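Local atomic coordinates of phosphate-binding protein (PDB entry 3W9V), a protein that binds phosphate as a secreted member of the PstS family of phosphate-transport proteins, and forms a heterooligomer with human PON1. Residues P87-S92 and T321-T326; F97-A102 and A129-P134; S108-C113 and C158-G163; Y139-S144 and A185-G190; K245-A250 and S291-L296. The protein carries 1 engineered substitution. All blocks are in the same frame, centred on the assembly; numbering follows the deposited sequence.

Contact 1: residues P87-S92 and T321-T326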
# COMPACT_ATOMS: atom_id res chain seq x y z
N PRO A 87 9.11 -0.68 5.40
CA PRO A 87 8.51 -1.05 4.13
C PRO A 87 8.68 -2.54 3.89
O PRO A 87 9.68 -3.13 4.30
CB PRO A 87 9.34 -0.26 3.11
CG PRO A 87 10.67 -0.11 3.76
CD PRO A 87 10.36 0.08 5.22
N SER A 88 7.69 -3.13 3.22
CA SER A 88 7.73 -4.53 2.85
C SER A 88 8.08 -4.65 1.37
O SER A 88 9.06 -5.32 1.00
CB SER A 88 6.35 -5.14 3.10
OG SER A 88 6.36 -6.50 2.70
N VAL A 89 7.25 -4.05 0.52
CA VAL A 89 7.48 -3.99 -0.92
C VAL A 89 6.98 -2.64 -1.42
O VAL A 89 6.25 -1.94 -0.71
CB VAL A 89 6.75 -5.13 -1.70
CG1 VAL A 89 7.12 -6.50 -1.14
CG2 VAL A 89 5.25 -4.95 -1.66
N ALA A 90 7.36 -2.29 -2.65
CA ALA A 90 6.79 -1.13 -3.30
C ALA A 90 5.72 -1.57 -4.28
O ALA A 90 5.67 -2.73 -4.70
CB ALA A 90 7.87 -0.32 -4.00
N THR A 91 4.85 -0.63 -4.62
CA THR A 91 3.69 -0.95 -5.43
C THR A 91 3.23 0.24 -6.26
O THR A 91 3.38 1.40 -5.87
CB THR A 91 2.51 -1.44 -4.54
OG1 THR A 91 1.46 -1.95 -5.35
CG2 THR A 91 1.98 -0.33 -3.64
N SER A 92 2.65 -0.07 -7.41
CA SER A 92 1.86 0.91 -8.14
C SER A 92 0.44 0.88 -7.59
O SER A 92 0.07 -0.02 -6.83
CB SER A 92 1.84 0.57 -9.63
OG SER A 92 1.35 -0.75 -9.84
N THR A 321 15.20 -12.19 7.94
CA THR A 321 16.39 -12.64 7.22
C THR A 321 16.06 -13.01 5.78
O THR A 321 16.83 -12.72 4.86
CB THR A 321 17.06 -13.82 7.96
OG1 THR A 321 17.52 -13.36 9.23
CG2 THR A 321 18.24 -14.36 7.17
N LYS A 322 14.91 -13.64 5.58
CA LYS A 322 14.44 -13.97 4.24
C LYS A 322 13.92 -12.74 3.49
O LYS A 322 14.38 -12.44 2.39
CB LYS A 322 13.35 -15.05 4.29
CG LYS A 322 12.92 -15.46 2.90
CD LYS A 322 12.01 -16.68 2.89
CE LYS A 322 11.94 -17.27 1.48
NZ LYS A 322 11.07 -18.48 1.44
N HIS A 323 12.97 -12.03 4.08
CA HIS A 323 12.28 -10.95 3.38
C HIS A 323 13.22 -9.81 3.01
O HIS A 323 12.99 -9.10 2.02
CB HIS A 323 11.13 -10.43 4.24
CG HIS A 323 10.03 -9.77 3.47
ND1 HIS A 323 9.34 -10.42 2.46
CD2 HIS A 323 9.47 -8.55 3.59
CE1 HIS A 323 8.41 -9.60 1.99
NE2 HIS A 323 8.47 -8.46 2.66
N TYR A 324 14.27 -9.62 3.80
CA TYR A 324 15.26 -8.56 3.56
C TYR A 324 16.65 -9.13 3.22
O TYR A 324 17.65 -8.42 3.32
CB TYR A 324 15.32 -7.60 4.76
CG TYR A 324 13.97 -6.99 5.02
CD1 TYR A 324 13.50 -5.93 4.24
CD2 TYR A 324 13.13 -7.51 5.99
CE1 TYR A 324 12.23 -5.40 4.44
CE2 TYR A 324 11.86 -6.98 6.21
CZ TYR A 324 11.42 -5.93 5.43
OH TYR A 324 10.16 -5.44 5.64
N GLY A 325 16.71 -10.39 2.81
CA GLY A 325 17.98 -11.00 2.49
C GLY A 325 18.59 -10.53 1.18
O GLY A 325 17.88 -10.23 0.23
N THR A 326 19.92 -10.51 1.12
CA THR A 326 20.61 -10.27 -0.14
C THR A 326 20.26 -11.37 -1.13
O THR A 326 20.03 -11.10 -2.32
CB THR A 326 22.12 -10.23 0.08
OG1 THR A 326 22.40 -9.33 1.16
CG2 THR A 326 22.84 -9.76 -1.18
O HOH W 1 11.47 -6.83 1.10
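Ser-88 OG is gripped by two groups: His-323 NE2 lies 2.9 Å from it in a hydrogen bond, and Tyr-14 OH makes another. The serine swings OG anti to its own backbone nitrogen (chi1 178°), which brings the oxygen to the edge of the imidazole and near the ring plane, where a ring nitrogen can bond. On its other side the imidazole is fixed by a hydrogen bond between ND1 and Asn-330, so both ring nitrogens have partners in this buried place and the ring has little reason to turn. Tyr-324 makes the shorter bond, its OH donating to Pro-87 O over 2.7 Å. The donor stands 30° out of the carbonyl plane, and the carbonyl oxygen lies at the edge of the phenol ring. While Tyr-324 uses this main-chain oxygen, the apolar proline ring packs on Phe-298 and Trp-346. Beside the two direct bonds, water 1 donates to both Ser-88 O (2.8 Å) and His-323 O (2.9 Å); it also sits over one face of the imidazole, offset toward the rim. A classic beta bulge in the outermost strand, 83-92, sets Ser-88 and Val-89 opposite the single residue Thr-299. Thus the C-terminal end of helix 310-323 is tied to a sheet edge, with strand 296-304 beside it, helix 344-354 against Pro-87 and Tyr-324, and helix 331-336 against Val-89 and His-323.

Contact 2: residues F97-A102 and A129-P134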
# COMPACT_ATOMS: atom_id res chain seq x y z
N PHE A 97 -10.93 -0.88 -14.94
CA PHE A 97 -12.24 -0.36 -15.29
C PHE A 97 -12.99 -1.37 -16.15
O PHE A 97 -12.37 -2.23 -16.80
CB PHE A 97 -12.11 0.98 -16.05
CG PHE A 97 -11.38 0.85 -17.35
CD1 PHE A 97 -12.06 0.57 -18.52
CD2 PHE A 97 -10.00 1.00 -17.40
CE1 PHE A 97 -11.39 0.42 -19.71
CE2 PHE A 97 -9.32 0.85 -18.60
CZ PHE A 97 -10.02 0.56 -19.76
N ARG A 98 -14.31 -1.25 -16.17
CA ARG A 98 -15.15 -2.09 -17.02
C ARG A 98 -15.88 -1.25 -18.05
O ARG A 98 -16.93 -0.68 -17.77
CB ARG A 98 -16.15 -2.89 -16.18
CG ARG A 98 -17.02 -3.80 -17.02
CD ARG A 98 -17.95 -4.66 -16.18
NE ARG A 98 -18.90 -5.37 -17.03
CZ ARG A 98 -20.22 -5.18 -17.01
NH1 ARG A 98 -20.76 -4.32 -16.16
NH2 ARG A 98 -21.00 -5.87 -17.83
N LYS A 99 -15.31 -1.16 -19.25
CA LYS A 99 -15.89 -0.37 -20.33
C LYS A 99 -15.31 -0.86 -21.64
O LYS A 99 -14.12 -0.71 -21.90
CB LYS A 99 -15.59 1.12 -20.13
CG LYS A 99 -16.31 2.05 -21.12
CD LYS A 99 -17.82 2.02 -20.96
CE LYS A 99 -18.49 2.96 -21.96
NZ LYS A 99 -19.98 2.87 -21.90
N ALA A 100 -16.16 -1.47 -22.47
CA ALA A 100 -15.71 -2.08 -23.71
C ALA A 100 -15.22 -1.04 -24.71
O ALA A 100 -15.70 0.09 -24.74
CB ALA A 100 -16.82 -2.93 -24.32
N GLY A 101 -14.25 -1.43 -25.53
CA GLY A 101 -13.71 -0.57 -26.57
C GLY A 101 -12.34 -1.05 -27.02
O GLY A 101 -11.52 -1.46 -26.20
N ALA A 102 -12.09 -0.99 -28.32
CA ALA A 102 -10.82 -1.47 -28.86
C ALA A 102 -9.66 -0.53 -28.51
O ALA A 102 -8.51 -0.96 -28.43
CB ALA A 102 -10.92 -1.67 -30.36
N ALA A 129 -10.00 7.51 -26.01
CA ALA A 129 -10.47 6.23 -25.47
C ALA A 129 -11.57 5.58 -26.31
O ALA A 129 -11.85 4.39 -26.15
CB ALA A 129 -10.91 6.38 -24.02
N GLY A 130 -12.21 6.36 -27.18
CA GLY A 130 -13.25 5.83 -28.04
C GLY A 130 -14.41 5.23 -27.28
O GLY A 130 -15.04 4.27 -27.72
N ARG A 131 -14.70 5.82 -26.12
CA ARG A 131 -15.77 5.33 -25.25
C ARG A 131 -16.71 6.47 -24.87
O ARG A 131 -16.28 7.62 -24.75
CB ARG A 131 -15.18 4.71 -23.98
CG ARG A 131 -14.46 3.38 -24.21
CD ARG A 131 -13.46 3.10 -23.09
NE ARG A 131 -13.03 1.70 -23.04
CZ ARG A 131 -12.11 1.16 -23.82
NH1 ARG A 131 -11.79 -0.12 -23.67
NH2 ARG A 131 -11.50 1.89 -24.75
N SER A 132 -17.98 6.14 -24.68
CA SER A 132 -18.96 7.13 -24.25
C SER A 132 -19.97 6.50 -23.30
O SER A 132 -20.18 5.29 -23.34
CB SER A 132 -19.67 7.77 -25.45
OG SER A 132 -20.40 6.81 -26.18
N GLY A 133 -20.58 7.31 -22.45
CA GLY A 133 -21.51 6.82 -21.46
C GLY A 133 -21.02 7.09 -20.05
O GLY A 133 -19.85 7.44 -19.86
N PRO A 134 -21.90 6.91 -19.06
CA PRO A 134 -21.56 7.29 -17.68
C PRO A 134 -20.38 6.53 -17.08
O PRO A 134 -20.19 5.33 -17.32
CB PRO A 134 -22.84 6.97 -16.91
CG PRO A 134 -23.58 5.98 -17.76
CD PRO A 134 -23.26 6.37 -19.17
O HOH W 2 -20.90 3.66 -19.47
O HOH W 3 -16.70 1.75 -26.87
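Arg-131 and Lys-99 reach past each other in opposite directions and so lace together two loops of the periplasmic-binding-protein fold, 97-102 and 129-134. Ala-129 contributes its carbonyl, which accepts from Arg-131 NH2 in the plane of the guanidinium; Asn-103 O takes a further bond from the same nitrogen. Gly-130, at a positive phi that glycine adopts easily, is linked to Ala-100 through water 3, which donates to both carbonyl oxygens. Arg-131 then carries the contact. Its chain runs extended from CG to NE, and NE (2.9 Å) and NH1 (3.0 Å) take hold of the single atom Lys-99 O side-on; a weak bond joins NH1 to Gly-101 O. Arginine suits the place because one flat group can serve several main-chain oxygens of irregular loops at once. Ala-100 O and Gly-101 CA cover one face of the guanidinium, while Phe-97 CZ lies over the opposite face, the ring plane turned 87° from it. A side chain at position 101 would run into Arg-131 NH2. Ser-132 points its side chain away and offers its carbonyl to Lys-99. Chi1 of the lysine (-173°) lays CG 3.6 Å from Arg-131 CD, and a bend at chi2 turns the tip toward Ser-132 O. A CB at Gly-133 would be tight against Lys-99 NZ, and its backbone angles suit glycine anyway. Water 2 accepts from Lys-99 NZ and donates to Pro-134 O, while NZ donates to Ser-132 O over 2.8 Å.

Contact 3: residues S108-C113 and C158-G163. With GOL (glycerol), chain D.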
# COMPACT_ATOMS: atom_id res chain seq x y z
N SER A 108 -4.66 11.05 -18.84
CA SER A 108 -3.76 12.08 -18.36
C SER A 108 -4.02 12.21 -16.87
O SER A 108 -5.08 11.80 -16.38
CB SER A 108 -4.04 13.41 -19.05
OG SER A 108 -5.33 13.88 -18.71
N VAL A 109 -3.08 12.77 -16.14
CA VAL A 109 -3.31 13.01 -14.72
C VAL A 109 -4.51 13.93 -14.52
O VAL A 109 -5.33 13.71 -13.62
CB VAL A 109 -2.04 13.54 -14.02
CG1 VAL A 109 -2.35 13.96 -12.59
CG2 VAL A 109 -0.95 12.48 -14.04
N LYS A 110 -4.65 14.95 -15.37
CA LYS A 110 -5.79 15.86 -15.29
C LYS A 110 -7.13 15.11 -15.46
O LYS A 110 -8.09 15.37 -14.74
CB LYS A 110 -5.66 16.98 -16.32
CG LYS A 110 -6.83 17.96 -16.36
CD LYS A 110 -7.04 18.67 -15.04
CE LYS A 110 -8.10 19.76 -15.15
NZ LYS A 110 -8.45 20.31 -13.81
N GLU A 111 -7.17 14.17 -16.41
CA GLU A 111 -8.37 13.35 -16.60
C GLU A 111 -8.65 12.45 -15.40
O GLU A 111 -9.79 12.33 -14.97
CB GLU A 111 -8.26 12.52 -17.89
CG GLU A 111 -8.50 13.33 -19.15
CD GLU A 111 -8.08 12.62 -20.42
OE1 GLU A 111 -7.43 11.55 -20.33
OE2 GLU A 111 -8.41 13.14 -21.51
N LEU A 112 -7.60 11.80 -14.88
CA LEU A 112 -7.73 10.97 -13.68
C LEU A 112 -8.36 11.78 -12.56
O LEU A 112 -9.31 11.34 -11.91
CB LEU A 112 -6.36 10.46 -13.22
CG LEU A 112 -6.35 9.70 -11.89
CD1 LEU A 112 -6.84 8.26 -12.07
CD2 LEU A 112 -4.97 9.72 -11.25
N CYS A 113 -7.82 12.98 -12.34
CA CYS A 113 -8.33 13.87 -11.31
C CYS A 113 -9.81 14.21 -11.51
O CYS A 113 -10.59 14.22 -10.56
CB CYS A 113 -7.48 15.15 -11.27
SG CYS A 113 -5.76 14.82 -10.76
N CYS A 158 -3.70 16.69 -8.16
CA CYS A 158 -4.98 17.21 -8.63
C CYS A 158 -5.16 18.63 -8.12
O CYS A 158 -5.90 18.88 -7.16
CB CYS A 158 -6.13 16.31 -8.15
SG CYS A 158 -6.01 14.61 -8.75
N THR A 159 -4.48 19.57 -8.77
CA THR A 159 -4.35 20.92 -8.24
C THR A 159 -5.22 21.95 -8.95
O THR A 159 -5.14 23.14 -8.65
CB THR A 159 -2.89 21.37 -8.29
OG1 THR A 159 -2.48 21.53 -9.65
CG2 THR A 159 -1.99 20.34 -7.61
N THR A 160 -6.06 21.51 -9.89
CA THR A 160 -6.94 22.43 -10.61
C THR A 160 -8.37 21.91 -10.71
O THR A 160 -9.09 22.22 -11.66
CB THR A 160 -6.41 22.78 -12.03
OG1 THR A 160 -6.22 21.57 -12.78
CG2 THR A 160 -5.10 23.54 -11.94
N GLU A 161 -8.79 21.12 -9.73
CA GLU A 161 -10.21 20.77 -9.60
C GLU A 161 -10.92 21.88 -8.81
O GLU A 161 -10.27 22.71 -8.20
CB GLU A 161 -10.37 19.43 -8.89
CG GLU A 161 -9.66 18.27 -9.58
CD GLU A 161 -10.11 18.08 -11.02
OE1 GLU A 161 -11.31 17.85 -11.25
OE2 GLU A 161 -9.25 18.18 -11.92
N PRO A 162 -12.26 21.88 -8.81
CA PRO A 162 -12.94 22.88 -7.98
C PRO A 162 -12.57 22.74 -6.50
O PRO A 162 -12.33 23.74 -5.83
CB PRO A 162 -14.42 22.59 -8.22
CG PRO A 162 -14.45 22.02 -9.60
CD PRO A 162 -13.20 21.18 -9.70
N GLY A 163 -12.52 21.49 -6.03
CA GLY A 163 -12.08 21.18 -4.68
C GLY A 163 -10.68 20.58 -4.67
O GLY A 163 -10.00 20.53 -5.70
C1 GOL D . -11.93 25.11 -13.09
O1 GOL D . -12.10 24.73 -11.74
C2 GOL D . -11.10 24.09 -13.85
O2 GOL D . -9.75 24.20 -13.45
C3 GOL D . -11.60 22.67 -13.58
O3 GOL D . -10.85 21.75 -14.35
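The covalent tie comes first: Cys-113 SG and Cys-158 SG are joined at 2.0 Å, with the dihedral about the S-S bond at -79°, within the range usual for a relaxed disulfide. In both cysteines the sulfur lies anti to the carbonyl carbon (chi1 -65° and -60°), which brings the two SG atoms within bonding distance. The charged interaction lies beside it. Lys-110 bends at chi2 and sends NZ to Glu-161 OE2, a salt bridge of 3.0 Å that meets the carboxylate from above its plane. Glu-161 also bends at chi2, so its acid end folds back over Cys-113, OE2 lying 3.6 Å from Cys-113 CB. The other oxygen, OE1, is taken by Ser-117 and by Arg-119. With two basic groups and a hydroxyl around it, this buried carboxylate would be expected to stay ionised.

The helical partner is the first part of helix 109-117, opened by a capping box: Ser-108 OG accepts from Glu-111 N, and Ser-108 N donates in return to Glu-111 OE1. Cys-158 is the first residue to leave helical geometry after helix 145-157, so the disulfide ties the middle of helix 109-117 to the residue just after helix 145-157.

Further hydrogen bonds, outside the salt bridge, lie on the exposed side. Lys-110 NZ donates to Thr-160 OG1 over 2.8 Å, the two side chains crossing roughly perpendicular to each other. A glycerol, probably from the crystallisation liquor, accepts from the same ammonium through O3 (2.9 Å) and gives its O2 hydrogen to Thr-160 O (2.7 Å).

Contact 4: residues Y139-S144 and A185-G190. With PO4 (phosphate ion), chain C.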
# COMPACT_ATOMS: atom_id res chain seq x y z
N TYR A 139 -15.22 2.71 -4.80
CA TYR A 139 -14.18 3.07 -3.84
C TYR A 139 -14.27 2.18 -2.60
O TYR A 139 -15.26 1.45 -2.40
CB TYR A 139 -14.29 4.56 -3.46
CG TYR A 139 -15.59 4.92 -2.77
CD1 TYR A 139 -15.67 4.92 -1.38
CD2 TYR A 139 -16.73 5.23 -3.50
CE1 TYR A 139 -16.86 5.22 -0.74
CE2 TYR A 139 -17.93 5.53 -2.86
CZ TYR A 139 -17.98 5.52 -1.47
OH TYR A 139 -19.15 5.81 -0.80
N ARG A 140 -13.24 2.23 -1.77
CA ARG A 140 -13.22 1.42 -0.55
C ARG A 140 -14.04 2.08 0.56
O ARG A 140 -13.81 3.24 0.90
CB ARG A 140 -11.78 1.21 -0.08
CG ARG A 140 -11.00 0.28 -0.99
CD ARG A 140 -11.34 -1.19 -0.76
NE ARG A 140 -10.85 -1.63 0.54
CZ ARG A 140 -9.59 -1.94 0.80
NH1 ARG A 140 -8.66 -1.94 -0.15
NH2 ARG A 140 -9.26 -2.27 2.04
N ALA A 141 -14.98 1.33 1.10
CA ALA A 141 -15.86 1.82 2.15
C ALA A 141 -15.10 2.09 3.44
O ALA A 141 -15.41 3.03 4.16
CB ALA A 141 -16.96 0.79 2.42
N GLU A 142 -14.12 1.24 3.72
CA GLU A 142 -13.46 1.21 5.02
C GLU A 142 -12.08 1.86 5.00
O GLU A 142 -11.58 2.26 3.95
CB GLU A 142 -13.39 -0.24 5.54
CG GLU A 142 -12.23 -1.11 5.03
CD GLU A 142 -12.35 -1.62 3.58
OE1 GLU A 142 -12.99 -0.97 2.73
OE2 GLU A 142 -11.76 -2.67 3.28
N SER A 143 -11.47 1.97 6.18
CA SER A 143 -10.13 2.51 6.32
C SER A 143 -9.12 1.65 5.55
O SER A 143 -8.88 0.50 5.90
CB SER A 143 -9.75 2.58 7.80
OG SER A 143 -8.47 3.17 7.97
N SER A 144 -8.55 2.24 4.50
CA SER A 144 -7.76 1.50 3.54
C SER A 144 -6.42 2.18 3.25
O SER A 144 -6.36 3.39 2.99
CB SER A 144 -8.58 1.39 2.25
OG SER A 144 -7.78 1.10 1.11
N ALA A 185 -21.75 6.73 -6.99
CA ALA A 185 -20.50 6.08 -6.60
C ALA A 185 -20.81 4.93 -5.63
O ALA A 185 -21.70 5.05 -4.79
CB ALA A 185 -19.55 7.07 -5.97
N VAL A 186 -20.07 3.83 -5.77
CA VAL A 186 -20.33 2.60 -5.02
C VAL A 186 -19.19 2.30 -4.05
O VAL A 186 -18.03 2.28 -4.46
CB VAL A 186 -20.46 1.41 -5.99
CG1 VAL A 186 -20.58 0.09 -5.23
CG2 VAL A 186 -21.65 1.61 -6.93
N ALA A 187 -19.53 2.06 -2.79
CA ALA A 187 -18.55 1.64 -1.78
C ALA A 187 -18.54 0.12 -1.64
O ALA A 187 -19.59 -0.51 -1.63
CB ALA A 187 -18.87 2.27 -0.45
N ALA A 188 -17.34 -0.45 -1.52
CA ALA A 188 -17.21 -1.88 -1.25
C ALA A 188 -16.07 -2.13 -0.27
O ALA A 188 -15.21 -1.27 -0.08
CB ALA A 188 -16.99 -2.65 -2.55
N THR A 189 -16.06 -3.31 0.34
CA THR A 189 -15.10 -3.64 1.39
C THR A 189 -14.02 -4.60 0.87
O THR A 189 -14.32 -5.62 0.25
CB THR A 189 -15.82 -4.21 2.64
OG1 THR A 189 -16.60 -3.18 3.27
CG2 THR A 189 -14.83 -4.76 3.66
N GLY A 190 -12.77 -4.24 1.13
CA GLY A 190 -11.62 -5.04 0.72
C GLY A 190 -11.26 -4.85 -0.74
O GLY A 190 -12.09 -4.45 -1.57
P PO4 C . -5.74 -2.07 2.20
O1 PO4 C . -6.69 -3.24 2.34
O2 PO4 C . -6.22 -1.10 1.13
O3 PO4 C . -5.58 -1.34 3.53
O4 PO4 C . -4.39 -2.64 1.78
O HOH W 4 -21.43 6.24 -2.13
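Tyr-139 uses both its main-chain polar atoms on strand 186-188, N donating to Val-186 O (2.9 Å) and O accepting from Ala-188 N (3.0 Å), and Ala-141 N continues the ladder to Ala-188 O. These adjacent parallel strands, with helix 145-157 between them in the chain, form a beta-alpha-beta crossover. Packing is close here: small Ala-187 lies over the phenol ring, its CB 3.5 Å from Tyr-139 CZ. It is also dense beyond the strand ends. Arg-140, bent at chi2 and chi3, holds Glu-142 side-on through NE and NH2, while Gly-190 N reaches Glu-142 OE2 (2.8 Å) from the opposite face of the carboxylate plane. Gly-190 C covers one face of the guanidinium and Ser-144 OG the other. The solvent side is looser: water 4 bridges Tyr-139 OH and Ala-185 O, and Ala-141 and Thr-189 are exposed. Arg-140 NH2 binds phosphate O1 (2.8 Å) and NH1 binds O2, which Ser-144 OG also grips (2.7 Å). Thr-8, Leu-9, Ser-32, Gly-145 and Thr-146 complete the phosphate site. A leucine at Arg-140 would probably strip the anion of two donors and leave the Glu-142 carboxylate without its positive mate. Glu-142, held by Gly-190 N, probably helps fix the guanidinium where it bonds the phosphate, whose charge the arginine is likely to offset.

Contact 5: residues K245-A250 and S291-L296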
# COMPACT_ATOMS: atom_id res chain seq x y z
N LYS A 245 1.77 5.10 -19.07
CA LYS A 245 2.31 3.77 -18.85
C LYS A 245 1.31 2.89 -18.13
O LYS A 245 0.42 3.37 -17.43
CB LYS A 245 3.60 3.84 -18.02
CG LYS A 245 4.73 4.62 -18.68
CD LYS A 245 5.20 3.95 -19.95
CE LYS A 245 6.46 4.60 -20.49
NZ LYS A 245 6.29 6.07 -20.66
N SER A 246 1.47 1.58 -18.28
CA SER A 246 0.70 0.62 -17.51
C SER A 246 1.23 0.60 -16.08
O SER A 246 2.35 1.03 -15.83
CB SER A 246 0.85 -0.77 -18.12
OG SER A 246 2.09 -1.33 -17.72
N PRO A 247 0.44 0.07 -15.14
CA PRO A 247 0.90 -0.02 -13.75
C PRO A 247 1.76 -1.26 -13.48
O PRO A 247 1.93 -1.65 -12.32
CB PRO A 247 -0.40 -0.10 -12.96
CG PRO A 247 -1.34 -0.79 -13.88
CD PRO A 247 -0.98 -0.31 -15.27
N ALA A 248 2.29 -1.88 -14.53
CA ALA A 248 3.23 -2.98 -14.37
C ALA A 248 4.39 -2.53 -13.50
O ALA A 248 4.81 -1.38 -13.57
CB ALA A 248 3.73 -3.45 -15.72
N ALA A 249 4.91 -3.44 -12.68
CA ALA A 249 5.95 -3.09 -11.72
C ALA A 249 7.19 -2.50 -12.38
O ALA A 249 7.84 -1.61 -11.82
CB ALA A 249 6.31 -4.30 -10.87
N ALA A 250 7.50 -2.96 -13.59
CA ALA A 250 8.64 -2.44 -14.35
C ALA A 250 8.54 -0.94 -14.61
O ALA A 250 9.56 -0.27 -14.82
CB ALA A 250 8.79 -3.19 -15.67
N SER A 291 8.65 10.40 -14.80
CA SER A 291 8.75 9.36 -15.81
C SER A 291 8.16 8.07 -15.25
O SER A 291 7.95 7.94 -14.04
CB SER A 291 10.20 9.14 -16.23
OG SER A 291 10.98 8.65 -15.16
N GLY A 292 7.89 7.11 -16.14
CA GLY A 292 7.30 5.85 -15.73
C GLY A 292 5.85 6.01 -15.31
O GLY A 292 5.22 7.02 -15.60
N TYR A 293 5.33 5.00 -14.62
CA TYR A 293 3.97 5.07 -14.10
C TYR A 293 3.95 5.96 -12.87
O TYR A 293 4.78 5.80 -11.99
CB TYR A 293 3.46 3.67 -13.75
CG TYR A 293 2.00 3.64 -13.39
CD1 TYR A 293 1.02 3.61 -14.37
CD2 TYR A 293 1.59 3.63 -12.05
CE1 TYR A 293 -0.32 3.58 -14.05
CE2 TYR A 293 0.24 3.60 -11.72
CZ TYR A 293 -0.71 3.57 -12.73
OH TYR A 293 -2.04 3.53 -12.42
N PRO A 294 3.00 6.91 -12.82
CA PRO A 294 3.07 7.98 -11.82
C PRO A 294 2.57 7.65 -10.41
O PRO A 294 3.02 8.31 -9.47
CB PRO A 294 2.19 9.08 -12.44
CG PRO A 294 1.26 8.38 -13.32
CD PRO A 294 2.00 7.19 -13.86
N ILE A 295 1.67 6.68 -10.24
CA ILE A 295 1.05 6.46 -8.94
C ILE A 295 1.70 5.26 -8.25
O ILE A 295 1.53 4.12 -8.68
CB ILE A 295 -0.47 6.23 -9.03
CG1 ILE A 295 -1.10 7.13 -10.09
CG2 ILE A 295 -1.10 6.45 -7.66
CD1 ILE A 295 -2.60 6.93 -10.24
N LEU A 296 2.45 5.54 -7.20
CA LEU A 296 3.22 4.51 -6.52
C LEU A 296 3.35 4.80 -5.03
O LEU A 296 3.00 5.89 -4.57
CB LEU A 296 4.60 4.36 -7.18
CG LEU A 296 5.71 5.35 -6.82
CD1 LEU A 296 6.94 5.06 -7.67
CD2 LEU A 296 5.29 6.80 -6.99
O HOH W 5 8.07 7.59 -18.89
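Pro-247 CA sits almost squarely over the centre of the Tyr-293 ring, 3.7 Å from its centroid and 11° off the ring normal, a CH-pi contact made by a backbone carbon. The opposite face is covered by Pro-294 CD, offset toward the rim, so the aromatic ring lies between two prolines, residues whose compact, rigid rings present C-H groups to it. Pro-247 CB extends the contact along the ring, reaching CZ of Tyr-293 at 3.7 Å. At the edge the character changes: Lys-245 O lies near the ring plane, 3.1 Å from Tyr-293 CD1, where the slightly positive C-H rim can meet a carbonyl oxygen. With CG anti to its backbone nitrogen (chi1 -172°), the tyrosine reaches across to the other loop, and its hydroxyl hydrogen-bonds to Val-93 O. A serine in place of Tyr-293 would probably open a gap between the two prolines and leave Val-93 O without this donor. The loop that supplies Pro-247 is shaped by an ST turn, in which Ser-246 OG accepts from Ala-248 N; Asp-224 binds the same hydroxyl. Toward the outside Lys-245 lays its CG 3.8 Å from Gly-292 C, and water 5 accepts from both Lys-245 NZ and Gly-292 N. Gly-292, at a positive phi, lets the chain turn there just before the tyrosine. The two loops meet next to strand 231-237, whose Val-232 packs against Tyr-293 and Pro-294; one loop leads on into helix 253-257 and the other into strand 296-304, while Phe-153 of helix 145-157 closes over Pro-294 and Ile-295.

Contacts 1, 3 and 5 are buried, contact 2 is partly so, and contact 4 lies nearer the surface, though its arginine end is buried around phosphate. Contact 5 is the meeting point: Ser-92 OG of contact 1 probably hydrogen-bonds to Pro-247 O, and Leu-112 CD2 of contact 3 packs on Ile-295 CD1. Strand 83-92 of contact 1 lies beside strand 296-304, into which the second loop of contact 5 leads. Helix 145-157 runs from the phosphate end of contact 4 to the disulfide of contact 3. Chemistry follows place: neutral polar bonds in contact 1, ring packing in contact 5, a disulfide and salt bridge in contact 3, arginine serving carbonyls in contact 2, and parallel strand pairing plus an arginine-bound anion in contact 4.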